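Local coordinates for protein salmonella plasmid virulence: SpvB (PDB 6P0X) that forms the N-terminal domain of a Salmonella virulence toxin that, as a whole protein, probably ADP-ribosylates arginine on host actin using NAD(+), at residues 14-20 with 32-36; 171-175 with 222-227; 199-203 with 279-283; 306-312 with 324-330. One frame throughout, in Å; residues are numbered along the deposited sequence.

Contact 1: residues 14-20 with 32-36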
loop_
_atom_site.group_PDB
_atom_site.type_symbol
_atom_site.label_atom_id
_atom_site.label_comp_id
_atom_site.label_asym_id
_atom_site.label_seq_id
_atom_site.Cartn_x
_atom_site.Cartn_y
_atom_site.Cartn_z
ATOM N N ALA A 14 -17.905 6.572 6.497
ATOM C CA ALA A 14 -17.037 7.022 7.576
ATOM C C ALA A 14 -17.703 8.157 8.344
ATOM O O ALA A 14 -18.214 9.109 7.747
ATOM C CB ALA A 14 -15.689 7.478 7.020
ATOM N N SER A 15 -17.692 8.060 9.674
ATOM C CA SER A 15 -18.304 9.072 10.519
ATOM C C SER A 15 -17.293 9.865 11.335
ATOM O O SER A 15 -17.670 10.875 11.942
ATOM C CB SER A 15 -19.324 8.430 11.471
ATOM O OG SER A 15 -18.684 7.565 12.391
ATOM N N ILE A 16 -16.036 9.433 11.380
ATOM C CA ILE A 16 -14.962 10.196 12.004
ATOM C C ILE A 16 -13.766 10.168 11.070
ATOM O O ILE A 16 -13.446 9.125 10.485
ATOM C CB ILE A 16 -14.551 9.637 13.382
ATOM C CG1 ILE A 16 -15.766 9.251 14.217
ATOM C CG2 ILE A 16 -13.716 10.663 14.139
ATOM C CD1 ILE A 16 -15.388 8.541 15.492
ATOM N N THR A 17 -13.098 11.309 10.946
ATOM C CA THR A 17 -11.833 11.414 10.233
ATOM C C THR A 17 -10.777 11.934 11.194
ATOM O O THR A 17 -10.968 12.972 11.836
ATOM C CB THR A 17 -11.947 12.335 9.015
ATOM O OG1 THR A 17 -12.896 11.790 8.091
ATOM C CG2 THR A 17 -10.600 12.467 8.319
ATOM N N LEU A 18 -9.673 11.204 11.294
ATOM C CA LEU A 18 -8.506 11.616 12.058
ATOM C C LEU A 18 -7.385 11.919 11.078
ATOM O O LEU A 18 -6.888 10.997 10.409
ATOM C CB LEU A 18 -8.086 10.519 13.037
ATOM C CG LEU A 18 -6.722 10.630 13.720
ATOM C CD1 LEU A 18 -6.576 11.951 14.463
ATOM C CD2 LEU A 18 -6.525 9.459 14.670
ATOM N N PRO A 19 -6.975 13.175 10.935
ATOM C CA PRO A 19 -5.979 13.508 9.915
ATOM C C PRO A 19 -4.596 13.029 10.319
ATOM O O PRO A 19 -4.261 12.942 11.503
ATOM C CB PRO A 19 -6.033 15.041 9.838
ATOM C CG PRO A 19 -7.198 15.465 10.689
ATOM C CD PRO A 19 -7.446 14.361 11.665
ATOM N N LEU A 20 -3.818 12.705 9.334
ATOM C CA LEU A 20 -2.429 12.364 9.567
ATOM C C LEU A 20 -1.558 13.608 9.415
ATOM O O LEU A 20 -1.895 14.519 8.653
ATOM C CB LEU A 20 -1.973 11.290 8.584
ATOM C CG LEU A 20 -2.827 10.023 8.550
ATOM C CD1 LEU A 20 -2.254 9.017 7.563
ATOM C CD2 LEU A 20 -2.952 9.417 9.935
ATOM N N LEU A 32 -3.879 10.853 2.803
ATOM C CA LEU A 32 -4.282 9.717 3.615
ATOM C C LEU A 32 -4.783 10.214 4.959
ATOM O O LEU A 32 -4.282 11.201 5.503
ATOM C CB LEU A 32 -3.131 8.729 3.837
ATOM C CG LEU A 32 -2.662 7.894 2.652
ATOM C CD1 LEU A 32 -1.459 7.060 3.057
ATOM C CD2 LEU A 32 -3.792 7.006 2.150
ATOM N N ALA A 33 -5.774 9.508 5.497
ATOM C CA ALA A 33 -6.321 9.839 6.802
ATOM C C ALA A 33 -6.889 8.576 7.425
ATOM O O ALA A 33 -7.167 7.591 6.735
ATOM C CB ALA A 33 -7.399 10.922 6.700
ATOM N N LEU A 34 -7.050 8.605 8.744
ATOM C CA LEU A 34 -7.705 7.520 9.453
ATOM C C LEU A 34 -9.208 7.754 9.422
ATOM O O LEU A 34 -9.672 8.865 9.694
ATOM C CB LEU A 34 -7.189 7.437 10.888
ATOM C CG LEU A 34 -5.934 6.574 11.027
ATOM C CD1 LEU A 34 -5.238 6.809 12.357
ATOM C CD2 LEU A 34 -6.317 5.109 10.872
ATOM N N HIS A 35 -9.964 6.723 9.064
ATOM C CA HIS A 35 -11.412 6.821 8.972
ATOM C C HIS A 35 -12.046 5.801 9.901
ATOM O O HIS A 35 -11.570 4.667 10.005
ATOM C CB HIS A 35 -11.892 6.595 7.539
ATOM C CG HIS A 35 -11.468 7.668 6.587
ATOM N ND1 HIS A 35 -11.778 8.998 6.779
ATOM C CD2 HIS A 35 -10.758 7.610 5.436
ATOM C CE1 HIS A 35 -11.278 9.712 5.786
ATOM N NE2 HIS A 35 -10.654 8.894 4.959
ATOM N N TYR A 36 -13.112 6.211 10.585
ATOM C CA TYR A 36 -13.861 5.318 11.458
ATOM C C TYR A 36 -15.229 5.027 10.856
ATOM O O TYR A 36 -15.941 5.949 10.443
ATOM C CB TYR A 36 -14.030 5.911 12.856
ATOM C CG TYR A 36 -14.885 5.052 13.760
ATOM C CD1 TYR A 36 -14.347 3.941 14.397
ATOM C CD2 TYR A 36 -16.229 5.340 13.968
ATOM C CE1 TYR A 36 -15.117 3.144 15.224
ATOM C CE2 TYR A 36 -17.012 4.547 14.794
ATOM C CZ TYR A 36 -16.446 3.449 15.420
ATOM O OH TYR A 36 -17.209 2.652 16.245
HETATM O O HOH W 1 -4.613 13.414 6.632
#
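I16 and Y36 lie side by side on one face of a two-stranded antiparallel pairing, and L18 and L34 continue that face. The closer packing is here, and L34 is buried. I16 CD1 comes to 3.6 Å from CD2 of the Y36 ring, an aliphatic tip resting against an aromatic carbon, and Y36 can take this place because its CG stands anti to the backbone N (chi1 176°), which lays the ring alongside the isoleucine. L18 CD2 meets L34 CD1 at 3.7 Å. Branched and long aliphatic side chains suit this face because W49 of the next strand touches I16, L18 and L34 and its ring meets that of Y36. L20 CG, beyond the strand, touches the L32 carbonyl oxygen, and its CD1 reaches L32 CB.

The other face is looser and more polar, with T17 exposed to solvent. T17 OG1 lies at the edge of the H35 ring, in its plane, and shares a long hydrogen bond with ND1 (3.3 Å), either atom being a possible donor; T17 CG2 also reaches A33 CB. At the 20/32 end a water takes a hydrogen bond from L20 N (2.9 Å). Backbone bonds hold the centre: L18 N to L34 O and L34 N to L18 O make one hydrogen-bonded pair, and Y36 N to I16 O (2.9 Å) belongs to the next. S15 N extends the pairing to Y36 O (2.8 Å). The strand axes run at 160°, as expected in a small antiparallel sheet in which 33-36 is the middle strand, flanked by 16-19 and 49-50.

Contact 2: residues 171-175 with 222-227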
loop_
_atom_site.group_PDB
_atom_site.type_symbol
_atom_site.label_atom_id
_atom_site.label_comp_id
_atom_site.label_asym_id
_atom_site.label_seq_id
_atom_site.Cartn_x
_atom_site.Cartn_y
_atom_site.Cartn_z
ATOM N N VAL A 171 -0.927 0.257 -4.507
ATOM C CA VAL A 171 -0.282 1.364 -5.204
ATOM C C VAL A 171 1.147 1.499 -4.707
ATOM O O VAL A 171 1.412 1.532 -3.497
ATOM C CB VAL A 171 -1.079 2.668 -5.037
ATOM C CG1 VAL A 171 -1.191 3.081 -3.572
ATOM C CG2 VAL A 171 -0.434 3.780 -5.856
ATOM N N GLU A 172 2.083 1.530 -5.642
ATOM C CA GLU A 172 3.494 1.546 -5.303
ATOM C C GLU A 172 4.203 2.808 -5.748
ATOM O O GLU A 172 5.141 3.239 -5.072
ATOM C CB GLU A 172 4.201 0.322 -5.907
ATOM C CG GLU A 172 5.452 -0.099 -5.154
ATOM C CD GLU A 172 6.010 -1.421 -5.642
ATOM O OE1 GLU A 172 5.416 -2.014 -6.567
ATOM O OE2 GLU A 172 7.043 -1.867 -5.101
ATOM N N GLU A 173 3.784 3.420 -6.853
ATOM C CA GLU A 173 4.387 4.696 -7.221
ATOM C C GLU A 173 3.391 5.535 -8.006
ATOM O O GLU A 173 2.637 5.010 -8.827
ATOM C CB GLU A 173 5.670 4.509 -8.038
ATOM C CG GLU A 173 6.339 5.821 -8.420
ATOM C CD GLU A 173 7.546 5.636 -9.322
ATOM O OE1 GLU A 173 8.200 6.650 -9.651
ATOM O OE2 GLU A 173 7.833 4.485 -9.714
ATOM N N SER A 174 3.390 6.838 -7.738
ATOM C CA SER A 174 2.552 7.791 -8.451
ATOM C C SER A 174 3.417 8.928 -8.969
ATOM O O SER A 174 4.354 9.359 -8.291
ATOM C CB SER A 174 1.448 8.351 -7.550
ATOM O OG SER A 174 0.739 7.305 -6.915
ATOM N N VAL A 175 3.097 9.415 -10.166
ATOM C CA VAL A 175 3.837 10.513 -10.779
ATOM C C VAL A 175 2.854 11.475 -11.431
ATOM O O VAL A 175 1.856 11.055 -12.029
ATOM C CB VAL A 175 4.885 10.011 -11.801
ATOM C CG1 VAL A 175 4.216 9.442 -13.051
ATOM C CG2 VAL A 175 5.846 11.131 -12.169
ATOM N N ALA A 222 11.416 14.079 -12.405
ATOM C CA ALA A 222 11.641 12.979 -13.334
ATOM C C ALA A 222 10.309 12.571 -13.943
ATOM O O ALA A 222 9.346 12.306 -13.215
ATOM C CB ALA A 222 12.299 11.784 -12.635
ATOM N N ALA A 223 10.257 12.518 -15.274
ATOM C CA ALA A 223 8.994 12.264 -15.958
ATOM C C ALA A 223 8.575 10.801 -15.860
ATOM O O ALA A 223 7.383 10.506 -15.727
ATOM C CB ALA A 223 9.096 12.690 -17.422
ATOM N N ASP A 224 9.532 9.878 -15.915
ATOM C CA ASP A 224 9.228 8.454 -15.930
ATOM C C ASP A 224 9.099 7.911 -14.514
ATOM O O ASP A 224 9.814 8.338 -13.602
ATOM C CB ASP A 224 10.319 7.676 -16.669
ATOM C CG ASP A 224 10.516 8.151 -18.095
ATOM O OD1 ASP A 224 9.510 8.395 -18.794
ATOM O OD2 ASP A 224 11.684 8.275 -18.517
ATOM N N LEU A 225 8.187 6.960 -14.339
ATOM C CA LEU A 225 8.082 6.262 -13.065
ATOM C C LEU A 225 9.383 5.521 -12.785
ATOM O O LEU A 225 9.897 4.802 -13.647
ATOM C CB LEU A 225 6.907 5.283 -13.090
ATOM C CG LEU A 225 5.492 5.867 -13.110
ATOM C CD1 LEU A 225 4.524 4.876 -13.725
ATOM C CD2 LEU A 225 5.050 6.224 -11.699
ATOM N N TYR A 226 9.919 5.705 -11.574
ATOM C CA TYR A 226 11.179 5.058 -11.219
ATOM C C TYR A 226 11.074 3.542 -11.313
ATOM O O TYR A 226 12.029 2.868 -11.718
ATOM C CB TYR A 226 11.611 5.461 -9.810
ATOM C CG TYR A 226 11.729 6.949 -9.567
ATOM C CD1 TYR A 226 12.574 7.739 -10.341
ATOM C CD2 TYR A 226 11.019 7.558 -8.541
ATOM C CE1 TYR A 226 12.691 9.101 -10.109
ATOM C CE2 TYR A 226 11.132 8.915 -8.299
ATOM C CZ TYR A 226 11.965 9.682 -9.085
ATOM O OH TYR A 226 12.071 11.032 -8.841
ATOM N N LEU A 227 9.918 2.985 -10.953
ATOM C CA LEU A 227 9.782 1.536 -10.887
ATOM C C LEU A 227 9.747 0.882 -12.261
ATOM O O LEU A 227 9.758 -0.352 -12.335
ATOM C CB LEU A 227 8.527 1.167 -10.093
ATOM C CG LEU A 227 8.584 1.537 -8.610
ATOM C CD1 LEU A 227 7.271 1.215 -7.916
ATOM C CD2 LEU A 227 9.750 0.838 -7.922
#
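E173 reaches from a strand into a loop and grips two successive backbone amides with one carboxylate. The strand is 165-175, and a classic beta bulge places E172 and E173 both opposite L148 of the adjacent strand. Of the residues here E173 loses most surface to its partner segment, followed by L225 and L227. Its chain is fully extended, CG anti to the backbone N (chi1 -179°), and this carries the carboxylate out to the loop 222-227. OE1 accepts from Y226 N at 2.7 Å and OE2 from L227 N at 2.9 Å, each through its syn lone pair. Glutamate suits the place because its two oxygens match the spacing of consecutive N-H groups, and these bonds would help to compensate a buried negative charge. H181 adds a further hydrogen bond to OE1 and stacks its ring on that of Y226.

L225 slides past E173 in the opposite direction, its CD2 lying 3.5 Å from E173 CG, so that a leucine methyl shields the aliphatic part of the acid. The same methyl meets V175 CG1, a small branched partner on the strand, and L146 and L148 also touch the leucine. L227 also packs against E173, its CG 3.2 Å from OE2. It crosses E172 at about a right angle, while the carboxylate of E172 bonds to T152 elsewhere; the methyl L227 CD1 rests 3.6 Å from E172 CG.

Contact 3: residues 199-203 with 279-283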
loop_
_atom_site.group_PDB
_atom_site.type_symbol
_atom_site.label_atom_id
_atom_site.label_comp_id
_atom_site.label_asym_id
_atom_site.label_seq_id
_atom_site.Cartn_x
_atom_site.Cartn_y
_atom_site.Cartn_z
ATOM N N ASN A 199 -1.619 -22.616 18.880
ATOM C CA ASN A 199 -2.516 -22.047 17.879
ATOM C C ASN A 199 -1.768 -21.385 16.729
ATOM O O ASN A 199 -2.343 -21.219 15.648
ATOM C CB ASN A 199 -3.452 -21.034 18.547
ATOM C CG ASN A 199 -4.449 -20.426 17.579
ATOM O OD1 ASN A 199 -5.004 -21.118 16.726
ATOM N ND2 ASN A 199 -4.675 -19.123 17.703
ATOM N N GLU A 200 -0.499 -21.030 16.923
ATOM C CA GLU A 200 0.283 -20.371 15.889
ATOM C C GLU A 200 1.162 -21.335 15.111
ATOM O O GLU A 200 1.855 -20.906 14.183
ATOM C CB GLU A 200 1.150 -19.268 16.501
ATOM C CG GLU A 200 0.380 -18.240 17.306
ATOM C CD GLU A 200 -0.346 -17.241 16.428
ATOM O OE1 GLU A 200 -0.210 -17.327 15.189
ATOM O OE2 GLU A 200 -1.045 -16.363 16.980
ATOM N N ALA A 201 1.146 -22.617 15.457
ATOM C CA ALA A 201 2.012 -23.576 14.793
ATOM C C ALA A 201 1.482 -23.888 13.399
ATOM O O ALA A 201 0.272 -24.019 13.190
ATOM C CB ALA A 201 2.124 -24.856 15.620
ATOM N N GLY A 202 2.398 -23.997 12.440
ATOM C CA GLY A 202 2.035 -24.393 11.095
ATOM C C GLY A 202 1.195 -23.394 10.336
ATOM O O GLY A 202 0.552 -23.762 9.351
ATOM N N ARG A 203 1.195 -22.134 10.754
ATOM C CA ARG A 203 0.462 -21.082 10.066
ATOM C C ARG A 203 1.459 -20.301 9.223
ATOM O O ARG A 203 2.509 -19.884 9.726
ATOM C CB ARG A 203 -0.235 -20.160 11.070
ATOM C CG ARG A 203 -1.310 -20.842 11.915
ATOM C CD ARG A 203 -2.163 -19.830 12.668
ATOM N NE ARG A 203 -3.405 -19.473 11.985
ATOM C CZ ARG A 203 -4.621 -19.711 12.471
ATOM N NH1 ARG A 203 -4.764 -20.302 13.652
ATOM N NH2 ARG A 203 -5.697 -19.343 11.785
ATOM N N GLU A 279 -4.283 -18.102 3.521
ATOM C CA GLU A 279 -4.331 -17.470 4.831
ATOM C C GLU A 279 -3.632 -16.117 4.797
ATOM O O GLU A 279 -2.545 -15.971 4.227
ATOM C CB GLU A 279 -3.689 -18.372 5.891
ATOM C CG GLU A 279 -3.610 -17.753 7.288
ATOM C CD GLU A 279 -3.390 -18.784 8.396
ATOM O OE1 GLU A 279 -3.601 -18.443 9.584
ATOM O OE2 GLU A 279 -2.987 -19.927 8.086
ATOM N N ILE A 280 -4.274 -15.123 5.400
ATOM C CA ILE A 280 -3.688 -13.806 5.616
ATOM C C ILE A 280 -3.839 -13.519 7.102
ATOM O O ILE A 280 -4.940 -13.217 7.569
ATOM C CB ILE A 280 -4.358 -12.717 4.772
ATOM C CG1 ILE A 280 -4.254 -13.056 3.284
ATOM C CG2 ILE A 280 -3.740 -11.362 5.066
ATOM C CD1 ILE A 280 -4.894 -12.013 2.385
ATOM N N ARG A 281 -2.748 -13.626 7.853
ATOM C CA ARG A 281 -2.780 -13.461 9.299
ATOM C C ARG A 281 -2.222 -12.095 9.672
ATOM O O ARG A 281 -1.244 -11.630 9.079
ATOM C CB ARG A 281 -1.979 -14.570 9.986
ATOM C CG ARG A 281 -2.100 -14.598 11.499
ATOM C CD ARG A 281 -1.939 -16.019 12.029
ATOM N NE ARG A 281 -2.183 -16.121 13.468
ATOM C CZ ARG A 281 -3.391 -16.180 14.024
ATOM N NH1 ARG A 281 -4.481 -16.134 13.266
ATOM N NH2 ARG A 281 -3.510 -16.280 15.342
ATOM N N LEU A 282 -2.853 -11.445 10.651
ATOM C CA LEU A 282 -2.443 -10.119 11.101
ATOM C C LEU A 282 -1.981 -10.195 12.549
ATOM O O LEU A 282 -2.755 -10.578 13.434
ATOM C CB LEU A 282 -3.576 -9.101 10.957
ATOM C CG LEU A 282 -3.747 -8.469 9.573
ATOM C CD1 LEU A 282 -4.509 -9.406 8.644
ATOM C CD2 LEU A 282 -4.436 -7.115 9.674
ATOM N N HIS A 283 -0.726 -9.820 12.786
ATOM C CA HIS A 283 -0.158 -9.773 14.126
ATOM C C HIS A 283 0.151 -8.358 14.585
ATOM O O HIS A 283 0.555 -8.171 15.737
ATOM C CB HIS A 283 1.129 -10.607 14.192
ATOM C CG HIS A 283 0.908 -12.086 14.137
ATOM N ND1 HIS A 283 0.350 -12.795 15.179
ATOM C CD2 HIS A 283 1.191 -12.994 13.173
ATOM C CE1 HIS A 283 0.291 -14.076 14.857
ATOM N NE2 HIS A 283 0.794 -14.223 13.643
HETATM O O HOH W 2 -6.411 -16.705 16.241
#
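The guanidinium groups of R203 and R281 lie flat on one another, their planes 23° apart and their centres 4.0 Å apart, although the side chains cross at about a right angle. The overlap is offset: R281 NH1 sits over one face of R203 toward its rim. The two like charges probably can stack because a carboxylate at the edge of each offsets the charge.

R203 NE points at E279 OE1, in the guanidinium plane, and makes a 2.6 Å salt bridge through the syn lone pair of that oxygen; NH2 adds a weak second bond to the same atom. The bend of the R203 chain at its third torsion (95°) turns the group this way, and NH1 then reaches back to N199 O.

The contact joins a type II beta turn, E200 to R203, in the loop between strands 181-188 and 209-211, to strand 280-282 of a two-stranded antiparallel sheet. Positive phi at G202 favours glycine within the turn. R281, extended from CG to NE, grips E200 side-on: NE bonds to OE1 at 2.9 Å, and NH2 to OE2 at 3.0 Å, nearly straight (178°) and from above the carboxylate plane. E200 OE1 also forms a salt bridge with R205. S272 OG bonds to both R281 NH1 and E279 OE1. H283, its NE2 hydrogen-bonded to R205, brings its ring edge at CE1 to 3.3 Å from E200 OE1.

Contact 4: residues 306-312 with 324-330. With AKR (acrylic acid), chain E.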
loop_
_atom_site.group_PDB
_atom_site.type_symbol
_atom_site.label_atom_id
_atom_site.label_comp_id
_atom_site.label_asym_id
_atom_site.label_seq_id
_atom_site.Cartn_x
_atom_site.Cartn_y
_atom_site.Cartn_z
ATOM N N VAL A 306 9.315 15.890 12.712
ATOM C CA VAL A 306 8.578 17.133 12.856
ATOM C C VAL A 306 7.230 16.925 13.542
ATOM O O VAL A 306 6.739 17.845 14.210
ATOM C CB VAL A 306 8.403 17.845 11.499
ATOM C CG1 VAL A 306 9.760 18.019 10.819
ATOM C CG2 VAL A 306 7.458 17.077 10.608
ATOM N N SER A 307 6.622 15.752 13.410
ATOM C CA SER A 307 5.325 15.514 14.023
ATOM C C SER A 307 5.171 14.028 14.313
ATOM O O SER A 307 5.636 13.183 13.538
ATOM C CB SER A 307 4.191 16.015 13.121
ATOM O OG SER A 307 2.969 16.083 13.827
ATOM N N ARG A 308 4.523 13.716 15.439
ATOM C CA ARG A 308 4.324 12.336 15.878
ATOM C C ARG A 308 2.863 12.153 16.263
ATOM O O ARG A 308 2.434 12.644 17.308
ATOM C CB ARG A 308 5.237 12.006 17.062
ATOM C CG ARG A 308 4.973 10.653 17.706
ATOM C CD ARG A 308 5.875 10.437 18.906
ATOM N NE ARG A 308 5.929 9.030 19.293
ATOM C CZ ARG A 308 6.541 8.576 20.383
ATOM N NH1 ARG A 308 7.159 9.417 21.199
ATOM N NH2 ARG A 308 6.539 7.279 20.656
ATOM N N LEU A 309 2.098 11.438 15.443
ATOM C CA LEU A 309 0.735 11.072 15.800
ATOM C C LEU A 309 0.805 9.762 16.573
ATOM O O LEU A 309 1.110 8.710 16.002
ATOM C CB LEU A 309 -0.143 10.941 14.557
ATOM C CG LEU A 309 -1.538 10.347 14.784
ATOM C CD1 LEU A 309 -2.361 11.219 15.722
ATOM C CD2 LEU A 309 -2.274 10.128 13.464
ATOM N N LEU A 310 0.525 9.836 17.871
ATOM C CA LEU A 310 0.571 8.696 18.772
ATOM C C LEU A 310 -0.843 8.210 19.033
ATOM O O LEU A 310 -1.728 9.003 19.394
ATOM C CB LEU A 310 1.255 9.054 20.092
ATOM C CG LEU A 310 1.580 7.859 20.996
ATOM C CD1 LEU A 310 2.377 6.793 20.250
ATOM C CD2 LEU A 310 2.316 8.311 22.255
ATOM N N LEU A 311 -1.041 6.911 18.832
ATOM C CA LEU A 311 -2.323 6.242 18.971
ATOM C C LEU A 311 -2.304 5.388 20.229
ATOM O O LEU A 311 -1.339 4.658 20.476
ATOM C CB LEU A 311 -2.606 5.369 17.748
ATOM C CG LEU A 311 -2.436 6.034 16.378
ATOM C CD1 LEU A 311 -2.531 5.003 15.261
ATOM C CD2 LEU A 311 -3.448 7.153 16.171
ATOM N N GLU A 312 -3.356 5.496 21.031
ATOM C CA GLU A 312 -3.542 4.681 22.221
ATOM C C GLU A 312 -4.721 3.747 21.991
ATOM O O GLU A 312 -5.795 4.194 21.558
ATOM C CB GLU A 312 -3.789 5.554 23.454
ATOM C CG GLU A 312 -2.712 6.595 23.711
ATOM C CD GLU A 312 -2.993 7.423 24.951
ATOM O OE1 GLU A 312 -3.335 6.831 25.997
ATOM O OE2 GLU A 312 -2.873 8.664 24.878
ATOM N N ALA A 324 -7.498 6.646 21.968
ATOM C CA ALA A 324 -7.045 8.032 22.014
ATOM C C ALA A 324 -6.022 8.287 20.917
ATOM O O ALA A 324 -5.418 7.359 20.379
ATOM C CB ALA A 324 -6.459 8.389 23.387
ATOM N N ALA A 325 -5.832 9.566 20.594
ATOM C CA ALA A 325 -4.829 9.963 19.617
ATOM C C ALA A 325 -4.413 11.400 19.890
ATOM O O ALA A 325 -5.242 12.228 20.275
ATOM C CB ALA A 325 -5.353 9.827 18.186
ATOM N N ARG A 326 -3.127 11.687 19.690
ATOM C CA ARG A 326 -2.652 13.067 19.792
ATOM C C ARG A 326 -1.337 13.217 19.044
ATOM O O ARG A 326 -0.607 12.245 18.848
ATOM C CB ARG A 326 -2.486 13.503 21.252
ATOM C CG ARG A 326 -2.001 12.399 22.158
ATOM C CD ARG A 326 -0.709 12.763 22.839
ATOM N NE ARG A 326 -0.272 11.692 23.727
ATOM C CZ ARG A 326 0.618 11.844 24.701
ATOM N NH1 ARG A 326 1.166 13.030 24.923
ATOM N NH2 ARG A 326 0.953 10.809 25.459
ATOM N N THR A 327 -1.030 14.451 18.639
ATOM C CA THR A 327 0.176 14.738 17.866
ATOM C C THR A 327 1.162 15.495 18.747
ATOM O O THR A 327 0.912 16.640 19.137
ATOM C CB THR A 327 -0.142 15.538 16.604
ATOM O OG1 THR A 327 -0.829 16.743 16.961
ATOM C CG2 THR A 327 -0.995 14.719 15.652
ATOM N N LEU A 328 2.282 14.846 19.047
ATOM C CA LEU A 328 3.373 15.419 19.815
ATOM C C LEU A 328 4.449 16.016 18.912
ATOM O O LEU A 328 4.653 15.587 17.766
ATOM C CB LEU A 328 4.006 14.361 20.724
ATOM C CG LEU A 328 3.124 13.577 21.702
ATOM C CD1 LEU A 328 2.554 12.333 21.036
ATOM C CD2 LEU A 328 3.885 13.201 22.972
ATOM N N ALA A 329 5.119 17.040 19.445
ATOM C CA ALA A 329 6.295 17.668 18.857
ATOM C C ALA A 329 7.407 17.666 19.900
ATOM O O ALA A 329 7.147 17.798 21.098
ATOM C CB ALA A 329 6.012 19.098 18.386
ATOM N N TYR A 330 8.658 17.532 19.447
ATOM C CA TYR A 330 9.823 17.445 20.339
ATOM C C TYR A 330 10.819 18.524 19.904
ATOM O O TYR A 330 11.757 18.261 19.153
ATOM C CB TYR A 330 10.460 16.055 20.275
ATOM C CG TYR A 330 9.570 14.941 20.772
ATOM C CD1 TYR A 330 8.589 14.399 19.953
ATOM C CD2 TYR A 330 9.734 14.404 22.044
ATOM C CE1 TYR A 330 7.773 13.380 20.392
ATOM C CE2 TYR A 330 8.924 13.376 22.492
ATOM C CZ TYR A 330 7.944 12.867 21.663
ATOM O OH TYR A 330 7.131 11.843 22.105
HETATM C CA AKR E . -5.999 9.599 28.023
HETATM C CB AKR E . -6.835 10.148 28.882
HETATM C C AKR E . -4.676 10.286 27.687
HETATM O O AKR E . -4.430 10.660 26.509
HETATM O OXT AKR E . -3.828 10.484 28.595
#
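R308 holds its CG anti to the backbone N (chi1 172°) and stays extended to NE, while Y330 turns its CG anti to the carbonyl carbon (chi1 -64°); together these torsions bring R308 NH1 to Y330 OH at 2.6 Å. R308 lies on strand 304-314 of a beta hairpin with 321-328, and Y330 just past the end of the second strand; the axes of 306-312 and 324-328 approach to 4.5 Å. An arginine long enough to reach past its own pair, L328, suits this place. The bond is bent (131°), Y330 is poorly ordered, and its hydroxyl is also hydrogen-bonded to P252 O; R308 itself has further partners in Q288 and D251.

On the same face, L310 CB packs on L328 CD1 (3.7 Å), and E312 CB lies beside CB of A324, its hydrogen-bonded partner across the strands. On the opposite face, L309 CD1 touches T327 CG2, and L311 CD2 meets A325 CB at 3.9 Å; L18 touches both L311 and A325. Paired backbone bonds join R308 with L328, L310 with R326 and E312 with A324. R326 NE approaches E312 OE2, beyond salt-bridge range. A bound acrylic acid sits at this end, its O 3.0 Å from E312 OE2.

In the fold
Contact 1 closes first along the chain and contact 4 closes last, yet these two are neighbours: their centres are 15 Å apart, and L20 CD2 packs on L309 CD2 at 3.7 Å. The small sheet containing 16-19 thus rests against the hairpin near the C-terminal end of the chain. Contacts 2 and 3 alternate along the sequence, 171-175, 199-203, 222-227 and 279-283, but lie on opposite sides of the chain's centre, about 34 Å apart between centres. Contact 4 is about 31 Å from contact 3 and about 30 Å from contact 2, centre to centre. The domain is largely strand and loop; contacts 1 and 4 close local pairings, while contacts 2 and 3 bridge 47 and 76 residues.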